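PDB 3K49: mRNA-binding protein PUF3 from Saccharomyces cerevisiae, which binds recognition sequences in the 3' untranslated regions of mRNAs for mitochondrial proteins, including COX17, and promotes COX17 mRNA deadenylation and decay. Local coordinates for residues A[171-176]-A[188-193]; A[144-149]-A[177-182]; A[279-284]-A[323-328]; A[302-307]-A[333-338]. One frame throughout, in Å; residues are numbered along the deposited sequence.

Interaction 1 (A[171-176]-A[188-193]); sequences SSLTGH and RVIQRL. With nucleotides of chain B.
Arg188 places its guanidinium between two successive bases of the RNA. A7 of chain B has its N1 over the centre of one face, 3.3 Å above the plane; the opposite face is met by C6 of A6 of chain B, offset toward the rim. A bend at chi2 (-68°) carries the chain from the helix into this gap. With an alanine here the guanidinium between the bases is gone, and A7 and A6 of chain B would probably lose their shared stacking partner, leaving a gap between them. Val189 turns back from the RNA and packs on Ile145. Next to it, Ile190 CD1 lies 4.2 Å from Leu173 CD2. These residues belong to helix 186-196 of the fifth Pumilio repeat, one of the row of helices, one from each repeat, lining the concave RNA-binding face. Gln191, extended beyond CG, donates from NE2 to N1 of A6 of chain B (3.3 Å, N-H...acceptor angle 159°); with Cys187 it matches the Cys-Gln pair by which Pumilio repeats read adenine. Arg192 forms a salt bridge through NE to Glu159 of helix 150-160. Where the helix faces the interior again, Leu193 CD1 meets Leu173 CD2 tip to tip at 3.5 Å.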
# COMPACT_ATOMS: atom_id res chain seq x y z
N SER A 171 2.45 21.21 0.04
CA SER A 171 2.55 22.49 0.72
C SER A 171 1.76 22.47 2.02
O SER A 171 2.05 23.24 2.93
CB SER A 171 2.05 23.62 -0.19
OG SER A 171 0.64 23.76 -0.13
N SER A 172 0.77 21.59 2.11
CA SER A 172 -0.03 21.46 3.33
C SER A 172 0.63 20.49 4.32
O SER A 172 0.25 20.44 5.48
CB SER A 172 -1.45 20.97 3.02
OG SER A 172 -2.16 21.88 2.21
N LEU A 173 1.59 19.72 3.84
CA LEU A 173 2.19 18.68 4.66
C LEU A 173 3.49 19.10 5.36
O LEU A 173 3.87 18.51 6.37
CB LEU A 173 2.44 17.42 3.83
CG LEU A 173 1.34 16.37 3.84
CD1 LEU A 173 0.04 16.99 3.44
CD2 LEU A 173 1.70 15.22 2.90
N THR A 174 4.17 20.11 4.82
CA THR A 174 5.49 20.45 5.35
C THR A 174 5.39 20.74 6.84
O THR A 174 4.52 21.50 7.27
CB THR A 174 6.15 21.63 4.60
OG1 THR A 174 5.44 22.84 4.90
CG2 THR A 174 6.15 21.35 3.09
N GLY A 175 6.27 20.12 7.61
CA GLY A 175 6.19 20.17 9.06
C GLY A 175 5.51 18.94 9.64
O GLY A 175 5.70 18.59 10.81
N HIS A 176 4.71 18.26 8.82
CA HIS A 176 3.95 17.12 9.32
C HIS A 176 4.43 15.79 8.79
O HIS A 176 3.92 14.74 9.19
CB HIS A 176 2.47 17.31 9.02
CG HIS A 176 1.93 18.65 9.44
ND1 HIS A 176 1.37 18.87 10.68
CD2 HIS A 176 1.87 19.83 8.79
CE1 HIS A 176 0.99 20.13 10.77
NE2 HIS A 176 1.28 20.74 9.63
N ARG A 188 0.91 5.65 3.62
CA ARG A 188 0.42 5.33 2.28
C ARG A 188 0.52 6.55 1.37
O ARG A 188 1.02 6.47 0.24
CB ARG A 188 -1.03 4.83 2.35
CG ARG A 188 -1.17 3.53 3.13
CD ARG A 188 -0.51 2.33 2.41
NE ARG A 188 -1.01 1.09 3.00
CZ ARG A 188 -0.81 -0.13 2.51
NH1 ARG A 188 -0.11 -0.32 1.41
NH2 ARG A 188 -1.34 -1.19 3.14
N VAL A 189 0.01 7.68 1.86
CA VAL A 189 0.09 8.94 1.12
C VAL A 189 1.55 9.30 0.84
O VAL A 189 1.90 9.62 -0.30
CB VAL A 189 -0.61 10.08 1.86
CG1 VAL A 189 -0.31 11.41 1.22
CG2 VAL A 189 -2.10 9.83 1.90
N ILE A 190 2.39 9.23 1.86
CA ILE A 190 3.80 9.53 1.71
C ILE A 190 4.39 8.63 0.61
O ILE A 190 5.09 9.10 -0.28
CB ILE A 190 4.57 9.33 3.03
CG1 ILE A 190 4.11 10.36 4.07
CG2 ILE A 190 6.08 9.41 2.78
CD1 ILE A 190 4.00 11.75 3.50
N GLN A 191 4.09 7.34 0.68
CA GLN A 191 4.55 6.43 -0.35
C GLN A 191 4.08 6.86 -1.76
O GLN A 191 4.83 6.72 -2.73
CB GLN A 191 4.14 4.99 -0.00
CG GLN A 191 4.94 4.44 1.18
CD GLN A 191 4.51 3.04 1.63
OE1 GLN A 191 4.57 2.08 0.87
NE2 GLN A 191 4.11 2.94 2.89
N ARG A 192 2.87 7.40 -1.87
CA ARG A 192 2.39 7.84 -3.18
C ARG A 192 3.07 9.13 -3.59
O ARG A 192 3.44 9.30 -4.76
CB ARG A 192 0.86 8.00 -3.21
CG ARG A 192 0.12 6.69 -3.24
CD ARG A 192 0.27 6.05 -4.59
NE ARG A 192 -0.56 4.84 -4.71
CZ ARG A 192 -0.09 3.60 -4.62
NH1 ARG A 192 1.21 3.40 -4.40
NH2 ARG A 192 -0.91 2.56 -4.74
N LEU A 193 3.25 10.05 -2.64
CA LEU A 193 3.85 11.33 -2.98
C LEU A 193 5.25 11.10 -3.52
O LEU A 193 5.65 11.70 -4.52
CB LEU A 193 3.85 12.29 -1.79
CG LEU A 193 2.45 12.86 -1.49
CD1 LEU A 193 2.44 13.74 -0.24
CD2 LEU A 193 1.91 13.64 -2.69
P A B 6 -0.30 -6.98 8.89
OP1 A B 6 -1.54 -7.54 9.48
OP2 A B 6 0.25 -7.57 7.65
O5' A B 6 -0.54 -5.42 8.62
C5' A B 6 -0.77 -4.53 9.69
C4' A B 6 -0.89 -3.11 9.17
O4' A B 6 0.34 -2.70 8.51
C3' A B 6 -1.94 -2.85 8.09
O3' A B 6 -3.24 -2.77 8.66
C2' A B 6 -1.47 -1.51 7.53
O2' A B 6 -1.83 -0.42 8.36
C1' A B 6 0.04 -1.67 7.58
N9 A B 6 0.64 -2.01 6.30
C8 A B 6 0.73 -3.25 5.71
N7 A B 6 1.37 -3.24 4.56
C5 A B 6 1.72 -1.91 4.38
C6 A B 6 2.42 -1.24 3.36
N6 A B 6 2.90 -1.86 2.27
N1 A B 6 2.61 0.09 3.49
C2 A B 6 2.12 0.70 4.58
N3 A B 6 1.43 0.18 5.60
C4 A B 6 1.27 -1.14 5.44
P A B 7 -4.53 -3.19 7.79
OP1 A B 7 -5.64 -3.46 8.73
OP2 A B 7 -4.10 -4.23 6.83
O5' A B 7 -4.89 -1.85 6.99
C5' A B 7 -4.88 -0.61 7.68
C4' A B 7 -5.78 0.41 7.01
O4' A B 7 -5.09 1.01 5.89
C3' A B 7 -7.16 0.01 6.48
O3' A B 7 -8.06 1.03 6.87
C2' A B 7 -6.97 0.14 4.97
O2' A B 7 -8.17 0.41 4.24
C1' A B 7 -6.07 1.37 4.95
N9 A B 7 -5.43 1.73 3.70
C8 A B 7 -5.32 3.00 3.21
N7 A B 7 -4.71 3.07 2.05
C5 A B 7 -4.40 1.76 1.76
C6 A B 7 -3.75 1.17 0.67
N6 A B 7 -3.27 1.88 -0.35
N1 A B 7 -3.61 -0.18 0.68
C2 A B 7 -4.08 -0.88 1.73
N3 A B 7 -4.69 -0.43 2.83
C4 A B 7 -4.82 0.91 2.77

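Interaction 2 (A[144-149]-A[177-182]); sequences MIKDQN and IYHLST. With nucleotides of chain B.
His179 O is gripped twice by one residue: Thr182 OG1 donates to it at 2.9 Å and Thr182 N at 3.1 Å, both from the same face of its carbonyl plane. This pair of hydrogen bonds to one acceptor fixes Thr182 against the backbone of His179. The imidazole of His179 is carried toward helix 141-146 by a CG anti to the backbone N (chi1 179°). There the fully extended Lys146 comes in at the ring edge, near its plane, with Lys146 CE 4.3 Å from His179 CE1. Beneath this outer pair, Ile145 and Leu180 cross at about a right angle, Ile145 CG2 touching Leu180 CD2 at 4.2 Å; Leu173 of helix 167-173 packs on both. The contact thus joins the fourth and fifth Pumilio repeats. Beyond Lys146, Asp147 OD2 accepts from Asn149 N (2.8 Å), which lies 54° out of the carboxylate plane, and also from Gly150 N, capping the turn into helix 150-160. That turn carries Gln148 to the RNA, where NE2 makes a weak bond to OP1 of A8 of chain B at 3.4 Å. Between the repeats, then, the chemistry is apolar inside and polar at the rim: Lys146 NZ and His179 ND1, 5.0 Å apart, make no contact, and a positive lysine so near would probably disfavour protonation of the histidine.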
# COMPACT_ATOMS: atom_id res chain seq x y z
N MET A 144 -8.15 15.22 5.37
CA MET A 144 -8.48 14.13 4.44
C MET A 144 -7.61 12.90 4.67
O MET A 144 -8.11 11.77 4.66
CB MET A 144 -8.35 14.58 2.98
CG MET A 144 -9.30 15.69 2.54
SD MET A 144 -11.01 15.16 2.56
CE MET A 144 -11.64 16.07 3.98
N ILE A 145 -6.31 13.12 4.87
CA ILE A 145 -5.35 12.03 5.06
C ILE A 145 -5.59 11.27 6.36
O ILE A 145 -5.30 10.09 6.46
CB ILE A 145 -3.90 12.54 5.03
CG1 ILE A 145 -3.65 13.29 3.73
CG2 ILE A 145 -2.92 11.37 5.20
CD1 ILE A 145 -2.20 13.60 3.46
N LYS A 146 -6.14 11.95 7.36
CA LYS A 146 -6.39 11.29 8.65
C LYS A 146 -7.72 10.55 8.68
O LYS A 146 -7.96 9.71 9.55
CB LYS A 146 -6.34 12.31 9.78
CG LYS A 146 -4.97 12.91 10.02
CD LYS A 146 -4.99 13.91 11.16
CE LYS A 146 -3.62 14.52 11.40
NZ LYS A 146 -3.63 15.50 12.52
N ASP A 147 -8.59 10.87 7.73
CA ASP A 147 -9.90 10.24 7.65
C ASP A 147 -9.82 8.83 7.06
O ASP A 147 -9.13 8.60 6.06
CB ASP A 147 -10.86 11.09 6.83
CG ASP A 147 -12.28 10.60 6.92
OD1 ASP A 147 -12.86 10.84 8.01
OD2 ASP A 147 -12.79 9.97 5.94
N GLN A 148 -10.53 7.91 7.68
CA GLN A 148 -10.68 6.54 7.18
C GLN A 148 -11.20 6.43 5.73
O GLN A 148 -10.92 5.45 5.04
CB GLN A 148 -11.64 5.79 8.09
CG GLN A 148 -11.71 4.30 7.89
CD GLN A 148 -12.66 3.66 8.92
OE1 GLN A 148 -13.84 4.02 9.02
NE2 GLN A 148 -12.12 2.72 9.70
N ASN A 149 -11.97 7.42 5.27
CA ASN A 149 -12.47 7.39 3.90
C ASN A 149 -11.70 8.36 3.00
O ASN A 149 -11.44 8.08 1.85
CB ASN A 149 -13.96 7.73 3.88
CG ASN A 149 -14.80 6.77 4.70
OD1 ASN A 149 -14.65 5.55 4.57
ND2 ASN A 149 -15.70 7.32 5.54
N ILE A 177 5.43 15.82 7.92
CA ILE A 177 5.85 14.63 7.18
C ILE A 177 6.34 13.47 8.03
O ILE A 177 6.01 12.33 7.75
CB ILE A 177 6.89 14.98 6.09
CG1 ILE A 177 6.25 15.87 5.03
CG2 ILE A 177 7.45 13.71 5.45
CD1 ILE A 177 7.26 16.54 4.11
N TYR A 178 7.11 13.75 9.08
CA TYR A 178 7.52 12.66 9.96
C TYR A 178 6.31 12.06 10.69
O TYR A 178 6.11 10.84 10.70
CB TYR A 178 8.58 13.07 10.99
CG TYR A 178 8.76 11.98 12.02
CD1 TYR A 178 9.54 10.86 11.74
CD2 TYR A 178 8.11 12.03 13.25
CE1 TYR A 178 9.69 9.84 12.66
CE2 TYR A 178 8.26 11.02 14.19
CZ TYR A 178 9.05 9.93 13.89
OH TYR A 178 9.21 8.91 14.82
N HIS A 179 5.50 12.92 11.29
CA HIS A 179 4.28 12.47 11.93
C HIS A 179 3.49 11.55 10.99
O HIS A 179 3.15 10.43 11.37
CB HIS A 179 3.42 13.67 12.34
CG HIS A 179 2.12 13.29 12.97
ND1 HIS A 179 0.92 13.35 12.31
CD2 HIS A 179 1.84 12.84 14.22
CE1 HIS A 179 -0.05 12.96 13.11
NE2 HIS A 179 0.48 12.65 14.28
N LEU A 180 3.24 12.02 9.77
CA LEU A 180 2.43 11.25 8.81
C LEU A 180 3.06 9.91 8.45
O LEU A 180 2.34 8.93 8.19
CB LEU A 180 2.18 12.04 7.52
CG LEU A 180 1.28 13.27 7.57
CD1 LEU A 180 1.31 14.02 6.23
CD2 LEU A 180 -0.15 12.85 7.94
N SER A 181 4.39 9.87 8.45
CA SER A 181 5.13 8.67 8.04
C SER A 181 5.07 7.57 9.08
O SER A 181 5.46 6.44 8.79
CB SER A 181 6.59 9.03 7.76
OG SER A 181 6.67 9.97 6.71
N THR A 182 4.60 7.91 10.28
CA THR A 182 4.37 6.92 11.34
C THR A 182 2.87 6.69 11.60
O THR A 182 2.48 5.87 12.43
CB THR A 182 5.10 7.29 12.66
OG1 THR A 182 4.87 8.67 12.97
CG2 THR A 182 6.61 7.01 12.54
P A B 8 -9.23 0.77 7.94
OP1 A B 8 -8.93 1.75 9.00
OP2 A B 8 -9.36 -0.67 8.27
O5' A B 8 -10.58 1.21 7.20
C5' A B 8 -10.98 0.58 5.99
C4' A B 8 -12.25 1.20 5.47
O4' A B 8 -11.93 2.30 4.60
C3' A B 8 -13.10 0.28 4.60
O3' A B 8 -13.94 -0.50 5.44
C2' A B 8 -13.92 1.28 3.77
O2' A B 8 -15.08 1.75 4.43
C1' A B 8 -12.96 2.46 3.65
N9 A B 8 -12.38 2.64 2.32
C8 A B 8 -12.52 3.76 1.53
N7 A B 8 -11.92 3.67 0.37
C5 A B 8 -11.34 2.41 0.39
C6 A B 8 -10.57 1.72 -0.55
N6 A B 8 -10.23 2.22 -1.74
N1 A B 8 -10.14 0.48 -0.22
C2 A B 8 -10.48 -0.02 0.97
N3 A B 8 -11.20 0.54 1.94
C4 A B 8 -11.61 1.77 1.59

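Interaction 3 (A[279-284]-A[323-328]); sequences QKDLII and VSEGEG
Lys280 lays the aliphatic part of its side chain against the backbone of Val323. With CG anti to the backbone N (chi1 178°), the chain sets out straight from helix 277-284, then bends at chi3 (-41°). This brings CD of Lys280 to 3.7 Å from Val323 O. The ammonium itself makes no hydrogen bond there: NZ of Lys280 stays 4.1 Å from Val323 O and 4.2 Å from Val323 CB, so the touch is one of methylenes and chain end alongside a peptide group. Val323, the last residue of its helix, also packs on Ile272 of helix 264-274. The backbones themselves stay apart, with the CA atoms of Lys280 and Val323 separated by 8.9 Å. What meets here is the outer helix of the seventh Pumilio repeat and the link between the last two helices of the eighth, so the contact belongs to the repeat-on-repeat packing of the curved Pumilio solenoid, its nearest atom about 13 Å from the RNA. At the exposed rim Asp281 and Glu325 approach at about a right angle, their carboxylate planes 64° apart, with Asp281 OD1 and Glu325 OE1 3.9 Å from each other. Two like charges this close probably repel, and the pairing may raise the proton affinity of either group. Glu325 occupies the N-cap position of helix 326-345, but its extended side chain runs toward Asp281. Deeper in, Ile284 directs CD1 at Ser324 OG (4.4 Å), a hydroxyl already hydrogen-bonded to Leu320 O.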
# COMPACT_ATOMS: atom_id res chain seq x y z
N GLN A 279 27.00 -1.84 -0.47
CA GLN A 279 26.07 -1.68 0.65
C GLN A 279 25.79 -3.02 1.31
O GLN A 279 25.72 -3.13 2.54
CB GLN A 279 24.78 -1.01 0.17
CG GLN A 279 24.99 0.41 -0.30
CD GLN A 279 23.84 0.94 -1.12
OE1 GLN A 279 23.03 0.17 -1.63
NE2 GLN A 279 23.77 2.26 -1.27
N LYS A 280 25.65 -4.06 0.49
CA LYS A 280 25.33 -5.39 0.98
C LYS A 280 26.49 -6.00 1.77
O LYS A 280 26.29 -6.61 2.83
CB LYS A 280 24.96 -6.30 -0.19
CG LYS A 280 24.66 -7.74 0.20
CD LYS A 280 24.17 -8.52 -1.02
CE LYS A 280 23.22 -7.67 -1.87
NZ LYS A 280 22.60 -8.46 -2.98
N ASP A 281 27.70 -5.82 1.26
CA ASP A 281 28.88 -6.37 1.91
C ASP A 281 29.13 -5.62 3.21
O ASP A 281 29.56 -6.20 4.21
CB ASP A 281 30.09 -6.28 0.98
CG ASP A 281 29.98 -7.22 -0.22
OD1 ASP A 281 29.75 -8.43 -0.02
OD2 ASP A 281 30.11 -6.74 -1.37
N LEU A 282 28.82 -4.32 3.19
CA LEU A 282 28.89 -3.50 4.40
C LEU A 282 28.06 -4.09 5.53
O LEU A 282 28.45 -4.05 6.69
CB LEU A 282 28.42 -2.09 4.08
CG LEU A 282 28.58 -1.12 5.25
CD1 LEU A 282 29.92 -1.37 5.89
CD2 LEU A 282 28.45 0.32 4.77
N ILE A 283 26.89 -4.63 5.20
CA ILE A 283 26.00 -5.18 6.21
C ILE A 283 26.43 -6.58 6.62
O ILE A 283 26.38 -6.93 7.80
CB ILE A 283 24.55 -5.22 5.70
CG1 ILE A 283 24.03 -3.81 5.44
CG2 ILE A 283 23.65 -5.98 6.67
CD1 ILE A 283 22.72 -3.78 4.69
N ILE A 284 26.83 -7.39 5.65
CA ILE A 284 27.16 -8.78 5.91
C ILE A 284 28.48 -8.91 6.66
O ILE A 284 28.69 -9.85 7.42
CB ILE A 284 27.20 -9.58 4.60
CG1 ILE A 284 25.87 -9.44 3.87
CG2 ILE A 284 27.53 -11.05 4.88
CD1 ILE A 284 25.80 -10.15 2.55
N VAL A 323 21.12 -14.30 -0.84
CA VAL A 323 21.74 -13.15 -1.48
C VAL A 323 23.26 -13.14 -1.32
O VAL A 323 23.93 -12.18 -1.72
CB VAL A 323 21.17 -11.84 -0.90
CG1 VAL A 323 19.69 -11.70 -1.24
CG2 VAL A 323 21.36 -11.80 0.62
N SER A 324 23.80 -14.20 -0.74
CA SER A 324 25.22 -14.26 -0.45
C SER A 324 26.12 -14.66 -1.63
O SER A 324 25.84 -15.62 -2.34
CB SER A 324 25.47 -15.19 0.73
OG SER A 324 25.28 -14.51 1.96
N GLU A 325 27.20 -13.90 -1.80
CA GLU A 325 28.23 -14.20 -2.79
C GLU A 325 29.14 -15.33 -2.31
O GLU A 325 29.25 -15.58 -1.11
CB GLU A 325 29.04 -12.93 -3.07
CG GLU A 325 30.44 -13.18 -3.61
CD GLU A 325 31.39 -12.07 -3.22
OE1 GLU A 325 30.98 -11.20 -2.42
OE2 GLU A 325 32.55 -12.08 -3.70
N GLY A 326 29.81 -15.99 -3.25
CA GLY A 326 30.59 -17.19 -2.98
C GLY A 326 31.47 -17.21 -1.75
O GLY A 326 31.55 -18.22 -1.05
N GLU A 327 32.16 -16.11 -1.48
CA GLU A 327 33.14 -16.09 -0.39
C GLU A 327 32.51 -15.91 0.99
O GLU A 327 32.99 -16.48 1.98
CB GLU A 327 34.23 -15.05 -0.65
CG GLU A 327 35.37 -15.13 0.35
CD GLU A 327 35.84 -16.55 0.58
OE1 GLU A 327 36.57 -17.09 -0.29
OE2 GLU A 327 35.49 -17.13 1.63
N GLY A 328 31.45 -15.11 1.06
CA GLY A 328 30.73 -14.94 2.31
C GLY A 328 29.72 -16.06 2.51
O GLY A 328 29.67 -16.68 3.57

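Interaction 4 (A[302-307]-A[333-338]); sequences SPMILM and VIAIRA
Met304 reaches Ala335 from the first turn of a helix that opens at Ser302. That serine is the N-cap of helix 303-308: its carbonyl O accepts from Leu306 N at 3.1 Å, while its OG bonds to Glu299 O in the preceding loop. Pro303, the first helical residue, packs on Val256 of helix 255-259. Met304 then carries the contact. Its thioether chain is curled rather than extended, with turns at chi2 (-82°) and chi3 (-57°), so that the methyl carbon leads: CE of Met304 lies 3.7 Å from CB of Ala335 and 4.3 Å from CG1 of Ile336. No hydrogen bond crosses between the segments, and the small alanine side chain allows a close backbone approach, the CA atoms of Met304 and Ala335 being 7.9 Å apart. Met307, one turn on from Met304, is directed elsewhere and packs on Val316 and Ile317 of helix 313-323. The contact thus joins helices 303-308 and 326-345 in the eighth Pumilio repeat, near the C-terminal end of the solenoid: Ile287 and Leu298 pack on Met304 from the loops, and Ile336 lies against Val321 of helix 313-323 and against Leu360 and Val364 of the C-terminal helix 355-364.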
# COMPACT_ATOMS: atom_id res chain seq x y z
N SER A 302 28.14 -14.75 19.49
CA SER A 302 28.44 -14.26 18.15
C SER A 302 27.15 -13.88 17.42
O SER A 302 26.14 -14.57 17.55
CB SER A 302 29.20 -15.32 17.35
OG SER A 302 28.36 -16.44 17.10
N PRO A 303 27.19 -12.79 16.63
CA PRO A 303 26.05 -12.31 15.86
C PRO A 303 25.22 -13.43 15.24
O PRO A 303 24.03 -13.54 15.54
CB PRO A 303 26.70 -11.45 14.78
CG PRO A 303 27.91 -10.89 15.47
CD PRO A 303 28.39 -11.96 16.41
N MET A 304 25.86 -14.25 14.40
CA MET A 304 25.19 -15.35 13.71
C MET A 304 24.30 -16.17 14.64
O MET A 304 23.12 -16.37 14.35
CB MET A 304 26.22 -16.28 13.09
CG MET A 304 26.95 -15.69 11.90
SD MET A 304 25.97 -15.85 10.40
CE MET A 304 25.73 -17.63 10.38
N ILE A 305 24.87 -16.63 15.75
CA ILE A 305 24.17 -17.54 16.64
C ILE A 305 23.04 -16.85 17.39
O ILE A 305 21.98 -17.44 17.60
CB ILE A 305 25.12 -18.15 17.68
CG1 ILE A 305 26.28 -18.87 16.99
CG2 ILE A 305 24.37 -19.09 18.61
CD1 ILE A 305 25.84 -20.00 16.09
N LEU A 306 23.26 -15.61 17.81
CA LEU A 306 22.21 -14.82 18.43
C LEU A 306 21.06 -14.66 17.45
O LEU A 306 19.90 -14.58 17.84
CB LEU A 306 22.72 -13.43 18.82
CG LEU A 306 23.67 -13.30 20.00
CD1 LEU A 306 24.18 -11.87 20.08
CD2 LEU A 306 22.98 -13.70 21.30
N MET A 307 21.40 -14.60 16.16
CA MET A 307 20.42 -14.41 15.11
C MET A 307 19.66 -15.70 14.77
O MET A 307 18.43 -15.70 14.72
CB MET A 307 21.08 -13.79 13.87
CG MET A 307 21.35 -12.30 14.04
SD MET A 307 22.23 -11.56 12.67
CE MET A 307 21.10 -11.88 11.31
N VAL A 333 27.04 -20.71 5.41
CA VAL A 333 26.45 -22.04 5.34
C VAL A 333 27.03 -22.95 6.40
O VAL A 333 26.31 -23.57 7.18
CB VAL A 333 26.68 -22.68 3.96
CG1 VAL A 333 26.16 -24.11 3.95
CG2 VAL A 333 26.01 -21.86 2.87
N ILE A 334 28.36 -23.02 6.41
CA ILE A 334 29.06 -23.90 7.34
C ILE A 334 28.72 -23.59 8.79
O ILE A 334 28.56 -24.50 9.60
CB ILE A 334 30.59 -23.77 7.17
CG1 ILE A 334 31.02 -24.27 5.79
CG2 ILE A 334 31.30 -24.55 8.27
CD1 ILE A 334 32.46 -23.96 5.45
N ALA A 335 28.59 -22.31 9.11
CA ALA A 335 28.20 -21.89 10.46
C ALA A 335 26.84 -22.45 10.83
O ALA A 335 26.64 -22.95 11.94
CB ALA A 335 28.20 -20.38 10.57
N ILE A 336 25.90 -22.37 9.88
CA ILE A 336 24.54 -22.85 10.10
C ILE A 336 24.55 -24.36 10.30
O ILE A 336 23.94 -24.88 11.23
CB ILE A 336 23.62 -22.49 8.92
CG1 ILE A 336 23.65 -20.99 8.66
CG2 ILE A 336 22.20 -22.94 9.21
CD1 ILE A 336 22.85 -20.55 7.47
N ARG A 337 25.25 -25.06 9.41
CA ARG A 337 25.38 -26.50 9.51
C ARG A 337 25.91 -26.89 10.89
O ARG A 337 25.41 -27.83 11.52
CB ARG A 337 26.30 -27.04 8.42
CG ARG A 337 25.65 -27.16 7.05
CD ARG A 337 26.71 -27.32 5.96
NE ARG A 337 26.14 -27.70 4.67
CZ ARG A 337 26.78 -27.59 3.50
NH1 ARG A 337 28.01 -27.10 3.47
NH2 ARG A 337 26.19 -27.96 2.37
N ALA A 338 26.92 -26.16 11.34
CA ALA A 338 27.51 -26.40 12.66
C ALA A 338 26.48 -26.27 13.78
O ALA A 338 26.46 -27.09 14.70
CB ALA A 338 28.67 -25.46 12.89

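All four contacts lie within the Pumilio homology domain, the RNA-binding part of PUF3. Interactions 1 and 2 form one continuous core, their centres 8 Å apart: Val189 CG1 of the first packs on Ile145 CD1 of the second at 3.7 Å. Both reach neighbouring nucleotides of the same RNA, A6 and A7 of chain B in interaction 1 and A8 of chain B in interaction 2. Interactions 3 and 4 lie further along the solenoid, the centre of interaction 3 about 35 Å from that of interaction 1. They share helix 326-345, with centres about 15 Å apart, but do not touch. The nearest atom of interaction 4 is about 7 Å from the RNA.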